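Local coordinates for protein putative transcriptional regulator MarR (Geobacillus stearothermophilus, PDB 2RDP) that probably binds DNA as a dimer and regulates transcription, as a winged-helix protein of the MarR family, at residues N37-P42 / E107-E112; F45-W50 / N64-A69; G84-V89 / V98-L103. All blocks are in the same frame, centred on the assembly; numbering follows the deposited sequence.

Contact 1 of 3, residues N37-P42 / E107-E112. With NA (sodium ion), chain B.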
loop_
_atom_site.group_PDB
_atom_site.type_symbol
_atom_site.label_atom_id
_atom_site.label_comp_id
_atom_site.label_asym_id
_atom_site.label_seq_id
_atom_site.Cartn_x
_atom_site.Cartn_y
_atom_site.Cartn_z
ATOM N N ASN A 37 10.857 -9.602 11.560
ATOM C CA ASN A 37 11.053 -10.262 12.843
ATOM C C ASN A 37 9.962 -11.267 13.235
ATOM O O ASN A 37 9.930 -11.723 14.373
ATOM C CB ASN A 37 11.275 -9.236 13.958
ATOM C CG ASN A 37 12.411 -8.257 13.642
ATOM O OD1 ASN A 37 13.554 -8.650 13.388
ATOM N ND2 ASN A 37 12.083 -6.968 13.635
ATOM N N TYR A 38 9.083 -11.617 12.290
ATOM C CA TYR A 38 7.950 -12.491 12.567
ATOM C C TYR A 38 7.874 -13.614 11.571
ATOM O O TYR A 38 8.198 -13.411 10.397
ATOM C CB TYR A 38 6.641 -11.685 12.599
ATOM C CG TYR A 38 6.696 -10.673 13.716
ATOM C CD1 TYR A 38 6.459 -11.048 15.046
ATOM C CD2 TYR A 38 7.074 -9.359 13.455
ATOM C CE1 TYR A 38 6.575 -10.122 16.072
ATOM C CE2 TYR A 38 7.183 -8.433 14.470
ATOM C CZ TYR A 38 6.931 -8.808 15.766
ATOM O OH TYR A 38 7.046 -7.851 16.730
ATOM N N PRO A 39 7.433 -14.809 12.025
ATOM C CA PRO A 39 7.418 -15.945 11.106
ATOM C C PRO A 39 6.230 -15.973 10.131
ATOM O O PRO A 39 5.867 -17.037 9.666
ATOM C CB PRO A 39 7.421 -17.165 12.058
ATOM C CG PRO A 39 6.700 -16.673 13.274
ATOM C CD PRO A 39 6.961 -15.187 13.379
ATOM N N ILE A 40 5.640 -14.828 9.803
ATOM C CA ILE A 40 4.599 -14.784 8.769
ATOM C C ILE A 40 5.031 -13.905 7.609
ATOM O O ILE A 40 6.003 -13.134 7.728
ATOM C CB ILE A 40 3.255 -14.284 9.325
ATOM C CG1 ILE A 40 3.416 -12.894 9.960
ATOM C CG2 ILE A 40 2.684 -15.325 10.322
ATOM C CD1 ILE A 40 2.127 -12.233 10.347
ATOM N N THR A 41 4.336 -14.041 6.490
ATOM C CA THR A 41 4.612 -13.246 5.312
ATOM C C THR A 41 3.571 -12.119 5.223
ATOM O O THR A 41 2.575 -12.137 5.966
ATOM C CB THR A 41 4.627 -14.125 4.025
ATOM O OG1 THR A 41 3.301 -14.568 3.714
ATOM C CG2 THR A 41 5.519 -15.332 4.234
ATOM N N PRO A 42 3.785 -11.122 4.329
ATOM C CA PRO A 42 2.781 -10.062 4.190
ATOM C C PRO A 42 1.334 -10.496 3.891
ATOM O O PRO A 42 0.427 -9.950 4.510
ATOM C CB PRO A 42 3.340 -9.186 3.069
ATOM C CG PRO A 42 4.762 -9.426 3.099
ATOM C CD PRO A 42 4.953 -10.866 3.471
ATOM N N GLU A 107 -3.128 -15.549 16.357
ATOM C CA GLU A 107 -3.559 -14.318 17.045
ATOM C C GLU A 107 -2.437 -13.651 17.830
ATOM O O GLU A 107 -2.292 -12.446 17.784
ATOM C CB GLU A 107 -4.727 -14.587 17.998
ATOM C CG GLU A 107 -5.483 -13.326 18.351
ATOM C CD GLU A 107 -6.364 -13.490 19.559
ATOM O OE1 GLU A 107 -6.198 -14.513 20.249
ATOM O OE2 GLU A 107 -7.201 -12.583 19.837
ATOM N N ARG A 108 -1.649 -14.452 18.533
ATOM C CA ARG A 108 -0.543 -13.945 19.327
ATOM C C ARG A 108 0.406 -13.137 18.442
ATOM O O ARG A 108 0.720 -11.996 18.769
ATOM C CB ARG A 108 0.182 -15.103 20.035
ATOM C CG ARG A 108 0.212 -14.980 21.536
ATOM C CD ARG A 108 1.336 -15.809 22.108
ATOM N NE ARG A 108 0.858 -16.957 22.879
ATOM C CZ ARG A 108 0.786 -16.978 24.213
ATOM N NH1 ARG A 108 1.147 -15.910 24.926
ATOM N NH2 ARG A 108 0.349 -18.063 24.842
ATOM N N ILE A 109 0.817 -13.719 17.311
ATOM C CA ILE A 109 1.701 -13.061 16.335
ATOM C C ILE A 109 1.150 -11.744 15.755
ATOM O O ILE A 109 1.848 -10.729 15.752
ATOM C CB ILE A 109 2.060 -14.027 15.165
ATOM C CG1 ILE A 109 3.024 -15.105 15.633
ATOM C CG2 ILE A 109 2.718 -13.286 14.000
ATOM C CD1 ILE A 109 3.101 -16.244 14.683
ATOM N N ILE A 110 -0.080 -11.747 15.254
ATOM C CA ILE A 110 -0.607 -10.536 14.671
ATOM C C ILE A 110 -0.875 -9.410 15.606
ATOM O O ILE A 110 -0.729 -8.272 15.223
ATOM C CB ILE A 110 -1.874 -10.708 13.869
ATOM C CG1 ILE A 110 -2.932 -11.447 14.668
ATOM C CG2 ILE A 110 -1.536 -11.258 12.517
ATOM C CD1 ILE A 110 -4.246 -11.267 14.100
ATOM N N GLU A 111 -1.310 -9.721 16.811
ATOM C CA GLU A 111 -1.426 -8.723 17.858
ATOM C C GLU A 111 -0.083 -8.061 18.153
ATOM O O GLU A 111 -0.013 -6.873 18.475
ATOM C CB GLU A 111 -1.942 -9.387 19.127
ATOM C CG GLU A 111 -3.385 -9.856 19.000
ATOM C CD GLU A 111 -4.050 -10.102 20.355
ATOM O OE1 GLU A 111 -3.460 -10.793 21.253
ATOM O OE2 GLU A 111 -5.185 -9.577 20.494
ATOM N N GLU A 112 0.974 -8.858 18.064
ATOM C CA GLU A 112 2.308 -8.372 18.266
ATOM C C GLU A 112 2.775 -7.510 17.100
ATOM O O GLU A 112 3.430 -6.501 17.309
ATOM C CB GLU A 112 3.226 -9.561 18.450
ATOM C CG GLU A 112 4.556 -9.206 19.029
ATOM C CD GLU A 112 5.333 -10.404 19.512
ATOM O OE1 GLU A 112 4.849 -11.574 19.398
ATOM O OE2 GLU A 112 6.454 -10.149 20.012
HETATM NA NA NA B . 8.646 -12.607 8.010
#

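Contact 2 of 3, residues F45-W50 / N64-A69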
loop_
_atom_site.group_PDB
_atom_site.type_symbol
_atom_site.label_atom_id
_atom_site.label_comp_id
_atom_site.label_asym_id
_atom_site.label_seq_id
_atom_site.Cartn_x
_atom_site.Cartn_y
_atom_site.Cartn_z
ATOM N N PHE A 45 -0.056 -11.902 7.134
ATOM C CA PHE A 45 -0.480 -10.739 7.921
ATOM C C PHE A 45 -1.899 -10.242 7.536
ATOM O O PHE A 45 -2.797 -10.186 8.390
ATOM C CB PHE A 45 0.566 -9.608 7.903
ATOM C CG PHE A 45 0.090 -8.360 8.587
ATOM C CD1 PHE A 45 0.097 -8.264 9.972
ATOM C CD2 PHE A 45 -0.431 -7.305 7.841
ATOM C CE1 PHE A 45 -0.395 -7.133 10.615
ATOM C CE2 PHE A 45 -0.907 -6.139 8.482
ATOM C CZ PHE A 45 -0.873 -6.071 9.885
ATOM N N VAL A 46 -2.120 -9.935 6.256
ATOM C CA VAL A 46 -3.435 -9.457 5.811
ATOM C C VAL A 46 -4.557 -10.450 6.165
ATOM O O VAL A 46 -5.594 -10.061 6.718
ATOM C CB VAL A 46 -3.434 -9.139 4.304
ATOM C CG1 VAL A 46 -4.812 -8.722 3.821
ATOM C CG2 VAL A 46 -2.392 -8.018 3.983
ATOM N N ALA A 47 -4.339 -11.737 5.843
ATOM C CA ALA A 47 -5.314 -12.775 6.112
ATOM C C ALA A 47 -5.660 -12.834 7.607
ATOM O O ALA A 47 -6.845 -12.810 7.974
ATOM C CB ALA A 47 -4.805 -14.129 5.606
ATOM N N LEU A 48 -4.628 -12.917 8.452
ATOM C CA LEU A 48 -4.769 -12.993 9.908
ATOM C C LEU A 48 -5.462 -11.779 10.529
ATOM O O LEU A 48 -6.326 -11.923 11.393
ATOM C CB LEU A 48 -3.411 -13.220 10.568
ATOM C CG LEU A 48 -2.695 -14.560 10.315
ATOM C CD1 LEU A 48 -1.272 -14.505 10.819
ATOM C CD2 LEU A 48 -3.434 -15.708 10.941
ATOM N N GLN A 49 -5.064 -10.589 10.109
ATOM C CA GLN A 49 -5.718 -9.366 10.526
ATOM C C GLN A 49 -7.226 -9.343 10.157
ATOM O O GLN A 49 -8.023 -8.852 10.928
ATOM C CB GLN A 49 -4.938 -8.174 9.954
ATOM C CG GLN A 49 -5.724 -6.853 9.838
ATOM C CD GLN A 49 -6.256 -6.525 8.418
ATOM O OE1 GLN A 49 -5.596 -6.811 7.409
ATOM N NE2 GLN A 49 -7.454 -5.892 8.358
ATOM N N TRP A 50 -7.614 -9.882 8.994
ATOM C CA TRP A 50 -9.038 -9.978 8.621
ATOM C C TRP A 50 -9.800 -10.905 9.564
ATOM O O TRP A 50 -10.914 -10.608 9.964
ATOM C CB TRP A 50 -9.233 -10.447 7.158
ATOM C CG TRP A 50 -9.114 -9.361 6.153
ATOM C CD1 TRP A 50 -8.202 -9.273 5.131
ATOM C CD2 TRP A 50 -9.908 -8.176 6.079
ATOM N NE1 TRP A 50 -8.381 -8.117 4.427
ATOM C CE2 TRP A 50 -9.420 -7.417 4.984
ATOM C CE3 TRP A 50 -10.988 -7.671 6.834
ATOM C CZ2 TRP A 50 -9.974 -6.168 4.625
ATOM C CZ3 TRP A 50 -11.547 -6.441 6.469
ATOM C CH2 TRP A 50 -11.042 -5.709 5.367
ATOM N N ASN A 64 -12.709 -12.422 -0.967
ATOM C CA ASN A 64 -13.393 -11.155 -1.328
ATOM C C ASN A 64 -12.870 -9.925 -0.592
ATOM O O ASN A 64 -12.854 -8.827 -1.163
ATOM C CB ASN A 64 -14.918 -11.265 -1.179
ATOM C CG ASN A 64 -15.561 -12.053 -2.328
ATOM O OD1 ASN A 64 -14.976 -12.171 -3.403
ATOM N ND2 ASN A 64 -16.767 -12.588 -2.103
ATOM N N LYS A 65 -12.451 -10.132 0.661
ATOM C CA LYS A 65 -11.809 -9.108 1.484
ATOM C C LYS A 65 -10.420 -8.745 1.028
ATOM O O LYS A 65 -10.005 -7.614 1.161
ATOM C CB LYS A 65 -11.840 -9.509 2.963
ATOM C CG LYS A 65 -13.241 -9.234 3.490
ATOM C CD LYS A 65 -13.451 -9.525 4.939
ATOM C CE LYS A 65 -14.933 -9.244 5.298
ATOM N NZ LYS A 65 -15.355 -7.833 4.968
HETATM N N MSE A 66 -9.719 -9.700 0.435
HETATM C CA MSE A 66 -8.325 -9.521 0.055
HETATM C C MSE A 66 -8.162 -9.289 -1.410
HETATM O O MSE A 66 -7.039 -9.031 -1.864
HETATM C CB MSE A 66 -7.537 -10.766 0.425
HETATM C CG MSE A 66 -7.449 -10.963 1.894
HETATM SE SE MSE A 66 -6.335 -12.482 2.378
HETATM C CE MSE A 66 -4.552 -11.906 1.727
ATOM N N TYR A 67 -9.283 -9.364 -2.145
ATOM C CA TYR A 67 -9.325 -9.154 -3.588
ATOM C C TYR A 67 -8.486 -10.187 -4.351
ATOM O O TYR A 67 -7.870 -9.850 -5.356
ATOM C CB TYR A 67 -8.917 -7.716 -3.956
ATOM C CG TYR A 67 -9.871 -6.692 -3.368
ATOM C CD1 TYR A 67 -11.169 -6.546 -3.896
ATOM C CD2 TYR A 67 -9.495 -5.883 -2.290
ATOM C CE1 TYR A 67 -12.060 -5.634 -3.351
ATOM C CE2 TYR A 67 -10.380 -4.971 -1.741
ATOM C CZ TYR A 67 -11.651 -4.858 -2.272
ATOM O OH TYR A 67 -12.557 -3.953 -1.759
ATOM N N LEU A 68 -8.495 -11.436 -3.862
ATOM C CA LEU A 68 -7.771 -12.549 -4.482
ATOM C C LEU A 68 -8.739 -13.510 -5.135
ATOM O O LEU A 68 -9.894 -13.540 -4.722
ATOM C CB LEU A 68 -6.938 -13.301 -3.432
ATOM C CG LEU A 68 -5.875 -12.447 -2.739
ATOM C CD1 LEU A 68 -5.246 -13.265 -1.629
ATOM C CD2 LEU A 68 -4.806 -11.938 -3.768
ATOM N N ALA A 69 -8.281 -14.287 -6.133
ATOM C CA ALA A 69 -9.007 -15.492 -6.557
ATOM C C ALA A 69 -9.054 -16.531 -5.440
ATOM O O ALA A 69 -8.219 -16.555 -4.547
ATOM C CB ALA A 69 -8.426 -16.100 -7.848
HETATM O O HOH W 1 -7.033 -6.612 2.303
#

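Contact 3 of 3, residues G84-V89 / V98-L103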
loop_
_atom_site.group_PDB
_atom_site.type_symbol
_atom_site.label_atom_id
_atom_site.label_comp_id
_atom_site.label_asym_id
_atom_site.label_seq_id
_atom_site.Cartn_x
_atom_site.Cartn_y
_atom_site.Cartn_z
ATOM N N GLY A 84 -0.076 -24.044 11.800
ATOM C CA GLY A 84 -0.842 -23.885 13.038
ATOM C C GLY A 84 -1.299 -22.479 13.404
ATOM O O GLY A 84 -1.571 -22.199 14.574
ATOM N N LEU A 85 -1.402 -21.594 12.414
ATOM C CA LEU A 85 -1.895 -20.224 12.627
ATOM C C LEU A 85 -3.410 -20.142 12.575
ATOM O O LEU A 85 -3.990 -19.270 13.186
ATOM C CB LEU A 85 -1.351 -19.283 11.544
ATOM C CG LEU A 85 0.159 -19.210 11.362
ATOM C CD1 LEU A 85 0.513 -18.479 10.055
ATOM C CD2 LEU A 85 0.793 -18.564 12.595
ATOM N N VAL A 86 -4.040 -21.042 11.819
ATOM C CA VAL A 86 -5.507 -21.074 11.651
ATOM C C VAL A 86 -5.969 -22.524 11.596
ATOM O O VAL A 86 -5.178 -23.416 11.299
ATOM C CB VAL A 86 -6.007 -20.320 10.318
ATOM C CG1 VAL A 86 -5.410 -18.910 10.197
ATOM C CG2 VAL A 86 -5.720 -21.120 9.063
ATOM N N ALA A 87 -7.246 -22.751 11.874
ATOM C CA ALA A 87 -7.867 -24.059 11.675
ATOM C C ALA A 87 -9.078 -23.880 10.771
ATOM O O ALA A 87 -9.631 -22.783 10.672
ATOM C CB ALA A 87 -8.291 -24.676 13.014
ATOM N N ARG A 88 -9.463 -24.949 10.091
ATOM C CA ARG A 88 -10.722 -24.988 9.350
ATOM C C ARG A 88 -11.820 -25.579 10.231
ATOM O O ARG A 88 -11.620 -26.603 10.872
ATOM C CB ARG A 88 -10.553 -25.835 8.095
ATOM C CG ARG A 88 -9.833 -25.129 6.972
ATOM C CD ARG A 88 -9.691 -26.074 5.811
ATOM N NE ARG A 88 -9.601 -25.363 4.527
ATOM C CZ ARG A 88 -8.471 -25.142 3.859
ATOM N NH1 ARG A 88 -8.513 -24.512 2.693
ATOM N NH2 ARG A 88 -7.302 -25.548 4.354
ATOM N N VAL A 89 -12.968 -24.918 10.290
ATOM C CA VAL A 89 -14.031 -25.327 11.202
ATOM C C VAL A 89 -15.352 -25.323 10.474
ATOM O O VAL A 89 -15.817 -24.267 10.044
ATOM C CB VAL A 89 -14.150 -24.364 12.440
ATOM C CG1 VAL A 89 -15.288 -24.826 13.372
ATOM C CG2 VAL A 89 -12.849 -24.299 13.218
ATOM N N VAL A 98 -17.434 -24.502 5.569
ATOM C CA VAL A 98 -16.217 -24.546 6.384
ATOM C C VAL A 98 -15.655 -23.126 6.489
ATOM O O VAL A 98 -15.561 -22.419 5.484
ATOM C CB VAL A 98 -15.127 -25.471 5.768
ATOM C CG1 VAL A 98 -13.774 -25.275 6.469
ATOM C CG2 VAL A 98 -15.545 -26.924 5.816
ATOM N N ARG A 99 -15.330 -22.709 7.712
ATOM C CA ARG A 99 -14.774 -21.392 7.968
ATOM C C ARG A 99 -13.346 -21.500 8.482
ATOM O O ARG A 99 -12.970 -22.507 9.070
ATOM C CB ARG A 99 -15.626 -20.623 8.974
ATOM C CG ARG A 99 -16.976 -20.246 8.452
ATOM C CD ARG A 99 -17.754 -19.382 9.423
ATOM N NE ARG A 99 -19.085 -19.119 8.883
ATOM C CZ ARG A 99 -20.146 -19.902 9.090
ATOM N NH1 ARG A 99 -20.051 -21.000 9.843
ATOM N NH2 ARG A 99 -21.313 -19.585 8.543
ATOM N N ILE A 100 -12.569 -20.444 8.263
ATOM C CA ILE A 100 -11.226 -20.336 8.766
ATOM C C ILE A 100 -11.325 -19.638 10.107
ATOM O O ILE A 100 -11.981 -18.606 10.235
ATOM C CB ILE A 100 -10.307 -19.519 7.805
ATOM C CG1 ILE A 100 -10.456 -19.986 6.345
ATOM C CG2 ILE A 100 -8.857 -19.590 8.245
ATOM C CD1 ILE A 100 -10.539 -21.520 6.176
ATOM N N ARG A 101 -10.686 -20.219 11.115
ATOM C CA ARG A 101 -10.660 -19.649 12.448
ATOM C C ARG A 101 -9.229 -19.393 12.890
ATOM O O ARG A 101 -8.378 -20.295 12.850
ATOM C CB ARG A 101 -11.321 -20.603 13.433
ATOM C CG ARG A 101 -10.943 -20.365 14.876
ATOM C CD ARG A 101 -11.692 -21.329 15.775
ATOM N NE ARG A 101 -13.131 -21.193 15.567
ATOM C CZ ARG A 101 -14.054 -21.988 16.103
ATOM N NH1 ARG A 101 -13.700 -22.991 16.911
ATOM N NH2 ARG A 101 -15.340 -21.774 15.832
ATOM N N LEU A 102 -8.993 -18.168 13.343
ATOM C CA LEU A 102 -7.762 -17.782 13.982
ATOM C C LEU A 102 -7.465 -18.631 15.207
ATOM O O LEU A 102 -8.219 -18.605 16.196
ATOM C CB LEU A 102 -7.870 -16.306 14.396
ATOM C CG LEU A 102 -6.582 -15.546 14.692
ATOM C CD1 LEU A 102 -5.615 -15.620 13.499
ATOM C CD2 LEU A 102 -6.897 -14.091 15.112
ATOM N N LEU A 103 -6.366 -19.381 15.147
ATOM C CA LEU A 103 -5.829 -20.059 16.333
ATOM C C LEU A 103 -4.997 -19.123 17.238
ATOM O O LEU A 103 -4.517 -18.075 16.800
ATOM C CB LEU A 103 -5.005 -21.279 15.917
ATOM C CG LEU A 103 -5.819 -22.369 15.226
ATOM C CD1 LEU A 103 -4.950 -23.585 14.969
ATOM C CD2 LEU A 103 -7.027 -22.720 16.076
#

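Contact 1 of 3, residues N37-P42 / E107-E112
Ile109 of helix 104-124 points toward the linker 37-42, and its two branches divide the work. With CG1 anti to the carbonyl carbon (chi1 -72°), the chain carries CD1 out toward Pro39, where it ends 3.9 Å from Pro39 CG. The other branch, CG2, turns to Ile40, whose side chain slides past in the opposite direction until Ile40 CD1 sits 3.8 Å from Ile109 CG2. The same methyl, Ile109 CG2, also lies obliquely to the ring of Tyr38 and is in looser contact with Tyr38 CB. The next residue, Ile110, starts away from the linker, yet its CG2 still comes within 4.4 Å of Ile40 CD1; beyond that it packs on Leu48 and Leu52 of helix 42-54. In the winged-helix fold of MarR proteins the linker leads from helix 10-35 into helix 42-54, and here it rests against the helix that follows the wing. The side of the linker turned from helix 104-124 holds a sodium ion, bound by Tyr38 O at 2.6 Å and Ile40 O at 2.7 Å, with Leu35 O as a third ligand, so backbone carbonyls alone supply these protein ligands. Glu112, whose backbone N-H bonds to Arg108 O, crosses the phenol of Tyr38. Its carboxylate stands at the ring edge, the two planes 71° apart, with OE2 in the ring plane and 3.9 Å from Tyr38 CE1. Its CG lies 3.6 Å from Tyr38 OH, a van der Waals approach. An alanine in place of Tyr38 would take away the ring beside Glu112 and is likely to open a gap between the linker and this turn of the helix, although the sodium-binding carbonyl would remain.

Contact 2 of 3, residues F45-W50 / N64-A69
Trp50 and Lys65 meet with the indole flat against the aliphatic part of the lysine, at the junction of helices 42-54 and 59-66 in the winged-helix domain of this MarR-family protein. Lys65 CB lies over the five-membered ring in a CH-pi contact, 3.9 Å from the centroid of that Trp50 ring and 13° off its normal. From there the chain runs extended across the indole, bringing Lys65 CD to 3.6 Å from Trp50 CE3, before it bends at chi4 and sends the ammonium toward Glu54 in a long, weak ion pair. On the opposite face of the indole lies the amide nitrogen of Gln49, which donates to Glu53, so the ring is sandwiched between a hydrocarbon chain and an amide. Tyr22 of the second subunit also meets the indole, the two ring planes at about 60°, which places this junction at the dimer contact.

Met66, present as selenomethionine, passes Trp50 in the opposite direction, its CG 3.7 Å from Trp50 CD1 and oblique to the ring. Although its first bond does not point at helix 42-54, the chain, extended at chi2, brings Met66 SE to Ala47, 3.9 Å from Ala47 CB. The turn at chi3 (65°) then carries the terminal methyl across Val46. There Met66 CE meets Val46 CG1 at 3.8 Å, the two side chains crossing at a slant. Leu76 of helix 70-82 touches both Ala47 and Met66, so a third helix adjoins this apolar patch. In the indole plane, at its edge, a water accepts the N-H of Trp50 NE1 at 2.9 Å and gives a weak bond to Lys65 O at 3.3 Å.

Contact 3 of 3, residues G84-V89 / V98-L103
Ala87 and Arg101 exchange two backbone bonds in the antiparallel ladder of the wing, the beta hairpin of the winged-helix fold. Val89 and Arg99 form a second such reciprocal couple, so four bonds knit the strands; the shortest runs from Val89 N to Arg99 O (2.7 Å). A fifth, from Leu103 N to Leu85 O (3.1 Å), reaches its acceptor 35° out of the carbonyl plane and extends the pairing beyond the strands, where Gly84 closes helix 70-82 in a Schellman motif.

Apolar contacts occupy the face bearing Val86, Arg88, Ile100 and Leu102. Ile100 CG2, anti to its own backbone nitrogen, crosses Val86 at 3.6 Å from Val86 CG2, while its CD1 runs beside the methylenes of Arg88, pointing the same way. Val86 and Ile100 also pack on Leu51 of helix 42-54. On the other face, Ala87 CB meets Leu103 CD2.

Among the charged ends, Arg88 pairs with Asp78 and Glu81 of helix 70-82 and Arg101 with Asp56, while Arg99 pairs with Asp91 in the turn of the wing. The guanidinium of Arg101 is crossed by Val89, whose CG2 lies over one face, 3.9 Å from Arg101 CZ.

Overall arrangement
The three contacts meet at Leu48 of helix 42-54. From contact 2 its CB packs on Ile110 CG2 of contact 1 at 3.3 Å, while its CD2 reaches Leu102 CD1 of contact 3 at 3.4 Å. Contacts 1 and 3 also touch directly through Leu85, whose CD1 lies 3.8 Å from Ile40 CG2; strand 98-102 then runs on into helix 104-124, the helix of contact 1. The centres are about 14 to 16 Å apart, a compact triangle joining the linker, the helical part and the wing. Sodium belongs to contact 1, with the side chain of Leu85 about 10 Å and that of Val46 about 13 Å from it.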